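Long-range contact in abhydrolase domain-containing protein (Exiguobacterium antarcticum, PDB 5H3H), which is an esterase of the alpha/beta hydrolase fold, probably also active as a perhydrolase, that hydrolyses ester substrates: residues A122-G136 with Q221-E233. Residues are numbered along the deposited sequence; the frame is centred on the assembly and turned at random.
Sequences AAAPVFTQRDGYPYG and QVCPFEFAEVMHE
Phe227 carries CG beside its backbone N (chi1 -73°), which sends its ring off helix 225-234 into the curled loop 122-136, while Tyr133, with CG anti to its own N (chi1 -172°), brings its hydroxyl over that ring. The pair illustrates how an aromatic side chain can fill a loop lined with carbonyls. Over one face of Phe227 lie Tyr133 OH, 3.2 Å from Phe227 CD1, and Val126 O, 3.1 Å from Phe227 CZ; the two oxygens are themselves joined, since the Tyr133 hydroxyl donates to a lone pair of Val126 O at 2.8 Å. The carbonyl oxygens of Ala122, Phe127 and Tyr135 meet the ring's C-H edge, and Pro224 CD lies over the rim of the opposite face. An alanine in place of Phe227 would probably open a gap inside the loop and leave the Tyr133 hydroxyl and the surrounding carbonyls without the ring they pack on. Gly136 packs its CA on Pro224 CG at 3.6 Å; a side chain there would collide with Phe227 CZ. Farther along the helix, Val230 CG1 meets Pro125 CG at 3.5 Å, the proline following a cis peptide, and Met231 SD lies against the methyls of Ala122 and Ala124. Just ahead of the helix, Cys223 SG touches the ring edge of Phe127, 3.6 Å from Phe127 CE1, a sulfur-aromatic contact; Phe127 itself belongs to the pocket of the bound ethaneperoxoic acid. OD1 of Asp220, the presumed triad acid, accepts hydrogen bonds from the backbone N-H groups of Val222 and Cys223. The contact joins the loop after strand 114-120 to the helix after strand 211-217, Phe127 also packing on helix 139-149 and Met231 on strand 211-217.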
ATOM      1  N   ALA B 122      13.714  13.113 -11.349  1.00 19.11           N
ATOM      2  CA  ALA B 122      12.880  13.150 -10.168  1.00 22.52           C
ATOM      3  C   ALA B 122      13.562  13.782  -8.938  1.00 22.90           C
ATOM      4  O   ALA B 122      14.764  13.581  -8.694  1.00 26.31           O
ATOM      5  CB  ALA B 122      12.406  11.744  -9.817  1.00 22.02           C
ATOM      6  N   ALA B 123      12.751  14.488  -8.164  1.00 25.39           N
ATOM      7  CA  ALA B 123      13.136  15.050  -6.870  1.00 26.13           C
ATOM      8  C   ALA B 123      13.044  13.974  -5.793  1.00 25.45           C
ATOM      9  O   ALA B 123      12.217  14.001  -4.890  1.00 27.83           O
ATOM     10  CB  ALA B 123      12.267  16.233  -6.533  1.00 26.34           C
ATOM     11  N   ALA B 124      13.927  13.013  -5.890  1.00 27.37           N
ATOM     12  CA  ALA B 124      13.866  11.844  -4.991  1.00 29.97           C
ATOM     13  C   ALA B 124      15.208  11.158  -4.925  1.00 27.01           C
ATOM     14  O   ALA B 124      15.946  11.234  -5.887  1.00 25.96           O
ATOM     15  CB  ALA B 124      12.797  10.855  -5.423  1.00 27.88           C
ATOM     16  N   PRO B 125      15.502  10.497  -3.798  1.00 29.35           N
ATOM     17  CA  PRO B 125      14.585  10.385  -2.606  1.00 27.71           C
ATOM     18  C   PRO B 125      14.380  11.613  -1.730  1.00 27.10           C
ATOM     19  O   PRO B 125      13.447  11.620  -0.886  1.00 27.19           O
ATOM     20  CB  PRO B 125      15.251   9.285  -1.735  1.00 28.06           C
ATOM     21  CG  PRO B 125      16.604   9.060  -2.338  1.00 26.76           C
ATOM     22  CD  PRO B 125      16.456   9.374  -3.821  1.00 27.89           C
ATOM     23  N   VAL B 126      15.239  12.618  -1.898  0.50 23.15           N
ATOM     24  CA  VAL B 126      15.121  13.859  -1.189  0.50 22.21           C
ATOM     25  C   VAL B 126      15.622  14.896  -2.152  0.50 20.84           C
ATOM     26  O   VAL B 126      16.559  14.680  -2.900  0.50 17.00           O
ATOM     27  CB  VAL B 126      16.001  13.954   0.074  1.00 25.06           C
ATOM     28  CG1 VAL B 126      15.360  14.887   1.097  1.00 23.22           C
ATOM     29  CG2 VAL B 126      16.290  12.602   0.700  1.00 27.13           C
ATOM     30  N   PHE B 127      14.974  16.040  -2.128  1.00 21.22           N
ATOM     31  CA  PHE B 127      15.371  17.149  -3.030  1.00 25.17           C
ATOM     32  C   PHE B 127      16.483  18.017  -2.407  1.00 28.03           C
ATOM     33  O   PHE B 127      17.170  18.742  -3.119  1.00 31.19           O
ATOM     34  CB  PHE B 127      14.123  18.013  -3.345  1.00 24.60           C
ATOM     35  CG  PHE B 127      14.373  19.168  -4.289  1.00 24.19           C
ATOM     36  CD1 PHE B 127      14.713  18.940  -5.600  1.00 24.26           C
ATOM     37  CD2 PHE B 127      14.222  20.486  -3.846  1.00 22.80           C
ATOM     38  CE1 PHE B 127      14.922  19.984  -6.478  1.00 24.39           C
ATOM     39  CE2 PHE B 127      14.411  21.526  -4.702  1.00 26.47           C
ATOM     40  CZ  PHE B 127      14.756  21.284  -6.038  1.00 24.83           C
ATOM     41  N   THR B 128      16.561  18.001  -1.087  1.00 25.30           N
ATOM     42  CA  THR B 128      17.511  18.824  -0.332  1.00 29.29           C
ATOM     43  C   THR B 128      18.506  17.941   0.459  1.00 28.31           C
ATOM     44  O   THR B 128      18.253  16.752   0.689  1.00 30.46           O
ATOM     45  CB  THR B 128      16.770  19.851   0.571  1.00 27.58           C
ATOM     46  OG1 THR B 128      15.838  19.189   1.467  1.00 28.62           O
ATOM     47  CG2 THR B 128      16.038  20.849  -0.341  1.00 29.64           C
ATOM     48  N   GLN B 129      19.654  18.512   0.810  1.00 29.49           N
ATOM     49  CA  GLN B 129      20.725  17.727   1.465  1.00 31.96           C
ATOM     50  C   GLN B 129      20.321  17.313   2.878  1.00 30.75           C
ATOM     51  O   GLN B 129      19.485  17.956   3.506  1.00 32.65           O
ATOM     52  CB  GLN B 129      22.028  18.515   1.512  1.00 31.64           C
ATOM     53  CG  GLN B 129      22.467  19.044   0.168  1.00 34.21           C
ATOM     54  CD  GLN B 129      23.988  19.158   0.013  1.00 38.28           C
ATOM     55  OE1 GLN B 129      24.748  19.013   0.988  1.00 39.05           O
ATOM     56  NE2 GLN B 129      24.437  19.398  -1.222  1.00 39.31           N
ATOM     57  N   ARG B 130      20.838  16.178   3.327  1.00 36.79           N
ATOM     58  CA  ARG B 130      20.569  15.633   4.660  1.00 39.91           C
ATOM     59  C   ARG B 130      21.820  14.912   5.136  1.00 47.24           C
ATOM     60  O   ARG B 130      22.721  14.633   4.330  1.00 46.09           O
ATOM     61  CB  ARG B 130      19.445  14.605   4.670  1.00 37.41           C
ATOM     62  CG  ARG B 130      18.055  15.108   4.357  1.00 38.12           C
ATOM     63  CD  ARG B 130      17.307  15.785   5.503  1.00 35.22           C
ATOM     64  NE  ARG B 130      15.938  16.040   5.049  1.00 33.65           N
ATOM     65  CZ  ARG B 130      15.594  16.956   4.143  1.00 30.68           C
ATOM     66  NH1 ARG B 130      16.511  17.751   3.586  1.00 27.56           N
ATOM     67  NH2 ARG B 130      14.327  17.081   3.781  1.00 27.79           N
ATOM     68  N   ASP B 131      21.830  14.620   6.446  1.00 50.83           N
ATOM     69  CA  ASP B 131      22.842  13.807   7.154  1.00 57.77           C
ATOM     70  C   ASP B 131      23.918  13.094   6.290  1.00 55.77           C
ATOM     71  O   ASP B 131      25.049  13.576   6.214  1.00 61.30           O
ATOM     72  CB  ASP B 131      22.122  12.812   8.085  1.00 63.83           C
ATOM     73  CG  ASP B 131      20.906  12.152   7.421  1.00 68.34           C
ATOM     74  OD1 ASP B 131      21.137  11.320   6.519  1.00 66.82           O
ATOM     75  OD2 ASP B 131      19.740  12.471   7.783  1.00 71.55           O
ATOM     76  N   GLY B 132      23.560  11.977   5.655  1.00 49.69           N
ATOM     77  CA  GLY B 132      24.438  11.247   4.725  1.00 43.09           C
ATOM     78  C   GLY B 132      23.861  11.237   3.312  1.00 45.25           C
ATOM     79  O   GLY B 132      23.806  10.188   2.641  1.00 48.51           O
ATOM     80  N   TYR B 133      23.403  12.411   2.866  1.00 43.35           N
ATOM     81  CA  TYR B 133      22.795  12.579   1.538  1.00 38.43           C
ATOM     82  C   TYR B 133      23.265  13.947   1.085  1.00 39.38           C
ATOM     83  O   TYR B 133      22.512  14.917   1.105  1.00 37.69           O
ATOM     84  CB  TYR B 133      21.271  12.451   1.655  1.00 33.70           C
ATOM     85  CG  TYR B 133      20.498  12.416   0.365  1.00 33.15           C
ATOM     86  CD1 TYR B 133      20.400  11.249  -0.401  1.00 33.35           C
ATOM     87  CD2 TYR B 133      19.844  13.557  -0.093  1.00 30.52           C
ATOM     88  CE1 TYR B 133      19.691  11.244  -1.598  1.00 32.84           C
ATOM     89  CE2 TYR B 133      19.110  13.558  -1.251  1.00 30.99           C
ATOM     90  CZ  TYR B 133      18.993  12.414  -2.004  1.00 30.90           C
ATOM     91  OH  TYR B 133      18.246  12.502  -3.168  1.00 25.22           O
ATOM     92  N   PRO B 134      24.550  14.043   0.713  1.00 37.57           N
ATOM     93  CA  PRO B 134      25.147  15.357   0.462  1.00 39.00           C
ATOM     94  C   PRO B 134      24.968  15.783  -1.015  1.00 38.82           C
ATOM     95  O   PRO B 134      25.932  16.124  -1.717  1.00 38.24           O
ATOM     96  CB  PRO B 134      26.609  15.110   0.828  1.00 38.49           C
ATOM     97  CG  PRO B 134      26.836  13.707   0.312  1.00 39.95           C
ATOM     98  CD  PRO B 134      25.563  12.971   0.661  1.00 39.70           C
ATOM     99  N   TYR B 135      23.720  15.777  -1.475  1.00 38.87           N
ATOM    100  CA  TYR B 135      23.387  16.108  -2.855  1.00 40.27           C
ATOM    101  C   TYR B 135      22.158  17.007  -2.873  1.00 37.81           C
ATOM    102  O   TYR B 135      21.216  16.736  -2.131  1.00 33.80           O
ATOM    103  CB  TYR B 135      23.011  14.862  -3.643  1.00 41.15           C
ATOM    104  CG  TYR B 135      23.772  13.594  -3.365  1.00 42.08           C
ATOM    105  CD1 TYR B 135      25.063  13.395  -3.880  1.00 44.18           C
ATOM    106  CD2 TYR B 135      23.166  12.552  -2.650  1.00 42.67           C
ATOM    107  CE1 TYR B 135      25.740  12.199  -3.673  1.00 44.55           C
ATOM    108  CE2 TYR B 135      23.834  11.350  -2.430  1.00 43.96           C
ATOM    109  CZ  TYR B 135      25.113  11.171  -2.946  1.00 48.57           C
ATOM    110  OH  TYR B 135      25.770   9.966  -2.701  1.00 49.05           O
ATOM    111  N   GLY B 136      22.197  18.045  -3.702  1.00 35.60           N
ATOM    112  CA  GLY B 136      21.036  18.911  -4.005  1.00 36.31           C
ATOM    113  C   GLY B 136      21.118  20.270  -3.347  1.00 32.51           C
ATOM    114  O   GLY B 136      22.090  20.606  -2.714  1.00 36.69           O
ATOM    115  N   GLN B 221      20.923  20.916 -12.994  1.00 24.96           N
ATOM    116  CA  GLN B 221      21.345  21.771 -11.910  1.00 28.22           C
ATOM    117  C   GLN B 221      20.261  21.843 -10.845  1.00 32.23           C
ATOM    118  O   GLN B 221      20.471  22.355  -9.763  1.00 32.62           O
ATOM    119  CB  GLN B 221      21.677  23.174 -12.449  1.00 32.06           C
ATOM    120  CG  GLN B 221      22.643  23.138 -13.629  1.00 35.78           C
ATOM    121  CD  GLN B 221      23.186  24.497 -14.056  1.00 40.37           C
ATOM    122  OE1 GLN B 221      22.720  25.536 -13.623  1.00 43.96           O
ATOM    123  NE2 GLN B 221      24.177  24.482 -14.913  1.00 42.50           N
ATOM    124  N   VAL B 222      19.068  21.366 -11.174  1.00 29.76           N
ATOM    125  CA  VAL B 222      17.928  21.454 -10.275  1.00 28.27           C
ATOM    126  C   VAL B 222      17.851  20.229  -9.320  1.00 29.48           C
ATOM    127  O   VAL B 222      17.780  20.397  -8.094  1.00 29.83           O
ATOM    128  CB  VAL B 222      16.645  21.575 -11.117  1.00 23.85           C
ATOM    129  CG1 VAL B 222      15.428  21.551 -10.219  1.00 26.25           C
ATOM    130  CG2 VAL B 222      16.669  22.878 -11.929  1.00 26.16           C
ATOM    131  N   CYS B 223      17.779  19.037  -9.942  1.00 25.45           N
ATOM    132  CA  CYS B 223      17.927  17.749  -9.337  1.00 25.58           C
ATOM    133  C   CYS B 223      19.226  17.126  -9.862  1.00 22.48           C
ATOM    134  O   CYS B 223      19.306  16.617 -10.970  1.00 23.12           O
ATOM    135  CB  CYS B 223      16.758  16.831  -9.691  1.00 26.93           C
ATOM    136  SG  CYS B 223      15.214  17.395  -9.004  1.00 25.65           S
ATOM    137  N   PRO B 224      20.257  17.134  -9.043  1.00 25.65           N
ATOM    138  CA  PRO B 224      21.517  16.665  -9.545  1.00 23.97           C
ATOM    139  C   PRO B 224      21.506  15.171  -9.923  1.00 24.56           C
ATOM    140  O   PRO B 224      20.799  14.290  -9.299  1.00 24.53           O
ATOM    141  CB  PRO B 224      22.514  16.942  -8.398  1.00 26.56           C
ATOM    142  CG  PRO B 224      21.762  17.549  -7.294  1.00 27.48           C
ATOM    143  CD  PRO B 224      20.310  17.679  -7.673  1.00 26.97           C
ATOM    144  N   PHE B 225      22.287  14.878 -10.931  1.00 21.44           N
ATOM    145  CA  PHE B 225      22.370  13.515 -11.418  1.00 24.31           C
ATOM    146  C   PHE B 225      22.609  12.460 -10.332  1.00 27.60           C
ATOM    147  O   PHE B 225      22.103  11.308 -10.476  1.00 25.97           O
ATOM    148  CB  PHE B 225      23.421  13.405 -12.483  1.00 25.24           C
ATOM    149  CG  PHE B 225      23.459  12.058 -13.111  1.00 27.26           C
ATOM    150  CD1 PHE B 225      22.514  11.703 -14.069  1.00 27.43           C
ATOM    151  CD2 PHE B 225      24.427  11.117 -12.736  1.00 31.24           C
ATOM    152  CE1 PHE B 225      22.536  10.430 -14.646  1.00 28.29           C
ATOM    153  CE2 PHE B 225      24.465   9.843 -13.335  1.00 28.23           C
ATOM    154  CZ  PHE B 225      23.498   9.497 -14.257  1.00 26.60           C
ATOM    155  N   GLU B 226      23.347  12.837  -9.260  1.00 30.09           N
ATOM    156  CA  GLU B 226      23.540  11.963  -8.107  1.00 30.02           C
ATOM    157  C   GLU B 226      22.210  11.394  -7.527  1.00 30.54           C
ATOM    158  O   GLU B 226      22.176  10.228  -7.059  1.00 27.20           O
ATOM    159  CB  GLU B 226      24.374  12.623  -7.014  1.00 32.81           C
ATOM    160  CG  GLU B 226      25.841  12.812  -7.396  1.00 36.43           C
ATOM    161  CD  GLU B 226      26.183  14.183  -7.955  1.00 41.48           C
ATOM    162  OE1 GLU B 226      25.304  14.878  -8.531  1.00 34.93           O
ATOM    163  OE2 GLU B 226      27.362  14.573  -7.801  1.00 47.70           O
ATOM    164  N   PHE B 227      21.133  12.184  -7.562  1.00 25.85           N
ATOM    165  CA  PHE B 227      19.794  11.638  -7.150  1.00 22.59           C
ATOM    166  C   PHE B 227      19.464  10.369  -7.951  1.00 23.51           C
ATOM    167  O   PHE B 227      18.934   9.381  -7.400  1.00 22.81           O
ATOM    168  CB  PHE B 227      18.672  12.624  -7.444  1.00 21.89           C
ATOM    169  CG  PHE B 227      18.582  13.843  -6.533  1.00 22.95           C
ATOM    170  CD1 PHE B 227      19.561  14.190  -5.613  1.00 22.79           C
ATOM    171  CD2 PHE B 227      17.496  14.706  -6.696  1.00 24.80           C
ATOM    172  CE1 PHE B 227      19.439  15.342  -4.846  1.00 26.28           C
ATOM    173  CE2 PHE B 227      17.356  15.868  -5.917  1.00 25.44           C
ATOM    174  CZ  PHE B 227      18.344  16.188  -4.991  1.00 27.35           C
ATOM    175  N   ALA B 228      19.771  10.381  -9.254  1.00 24.10           N
ATOM    176  CA  ALA B 228      19.487   9.235 -10.125  1.00 25.35           C
ATOM    177  C   ALA B 228      20.274   8.001  -9.727  1.00 27.41           C
ATOM    178  O   ALA B 228      19.749   6.917  -9.693  1.00 27.04           O
ATOM    179  CB  ALA B 228      19.753   9.560 -11.591  1.00 25.91           C
ATOM    180  N   GLU B 229      21.558   8.180  -9.432  1.00 29.32           N
ATOM    181  CA  GLU B 229      22.370   7.081  -8.910  1.00 29.02           C
ATOM    182  C   GLU B 229      21.766   6.478  -7.646  1.00 27.37           C
ATOM    183  O   GLU B 229      21.726   5.269  -7.475  1.00 26.63           O
ATOM    184  CB  GLU B 229      23.819   7.566  -8.706  1.00 31.86           C
ATOM    185  CG  GLU B 229      24.539   7.717 -10.046  1.00 35.13           C
ATOM    186  CD  GLU B 229      25.911   8.411 -10.001  1.00 39.99           C
ATOM    187  OE1 GLU B 229      26.256   9.058  -8.989  1.00 45.22           O
ATOM    188  OE2 GLU B 229      26.632   8.332 -11.017  1.00 42.12           O
ATOM    189  N   VAL B 230      21.265   7.311  -6.768  1.00 25.10           N
ATOM    190  CA  VAL B 230      20.701   6.835  -5.523  1.00 28.58           C
ATOM    191  C   VAL B 230      19.419   6.032  -5.788  1.00 30.79           C
ATOM    192  O   VAL B 230      19.228   4.924  -5.245  1.00 30.21           O
ATOM    193  CB  VAL B 230      20.503   7.966  -4.534  1.00 29.05           C
ATOM    194  CG1 VAL B 230      19.641   7.536  -3.341  1.00 31.31           C
ATOM    195  CG2 VAL B 230      21.868   8.423  -4.033  1.00 30.71           C
ATOM    196  N   MET B 231      18.594   6.545  -6.680  1.00 25.86           N
ATOM    197  CA  MET B 231      17.354   5.866  -7.007  1.00 27.10           C
ATOM    198  C   MET B 231      17.589   4.522  -7.639  1.00 26.37           C
ATOM    199  O   MET B 231      16.889   3.584  -7.298  1.00 26.67           O
ATOM    200  CB  MET B 231      16.496   6.710  -7.925  1.00 25.23           C
ATOM    201  CG  MET B 231      15.801   7.833  -7.211  1.00 26.95           C
ATOM    202  SD  MET B 231      14.718   8.810  -8.323  1.00 27.28           S
ATOM    203  CE  MET B 231      15.889   9.786  -9.274  1.00 29.43           C
ATOM    204  N   HIS B 232      18.554   4.455  -8.566  1.00 26.11           N
ATOM    205  CA  HIS B 232      18.910   3.239  -9.310  1.00 28.35           C
ATOM    206  C   HIS B 232      19.462   2.142  -8.361  1.00 30.14           C
ATOM    207  O   HIS B 232      19.264   0.944  -8.606  1.00 31.67           O
ATOM    208  CB  HIS B 232      19.931   3.591 -10.426  1.00 26.57           C
ATOM    209  CG  HIS B 232      20.204   2.493 -11.423  1.00 29.32           C
ATOM    210  ND1 HIS B 232      21.475   2.158 -11.835  1.00 32.45           N
ATOM    211  CD2 HIS B 232      19.371   1.711 -12.147  1.00 30.66           C
ATOM    212  CE1 HIS B 232      21.414   1.189 -12.729  1.00 30.58           C
ATOM    213  NE2 HIS B 232      20.147   0.893 -12.926  1.00 30.68           N
ATOM    214  N   GLU B 233      20.167   2.551  -7.314  1.00 33.86           N
ATOM    215  CA  GLU B 233      20.724   1.594  -6.387  1.00 40.58           C
ATOM    216  C   GLU B 233      19.631   0.981  -5.517  1.00 40.21           C
ATOM    217  O   GLU B 233      19.692  -0.217  -5.229  1.00 47.05           O
ATOM    218  CB  GLU B 233      21.834   2.203  -5.510  1.00 44.13           C
ATOM    219  CG  GLU B 233      23.199   2.080  -6.164  1.00 48.61           C
ATOM    220  CD  GLU B 233      24.332   2.212  -5.178  1.00 50.68           C
ATOM    221  OE1 GLU B 233      25.209   1.308  -5.119  1.00 54.58           O
ATOM    222  OE2 GLU B 233      24.332   3.233  -4.463  1.00 55.70           O
TER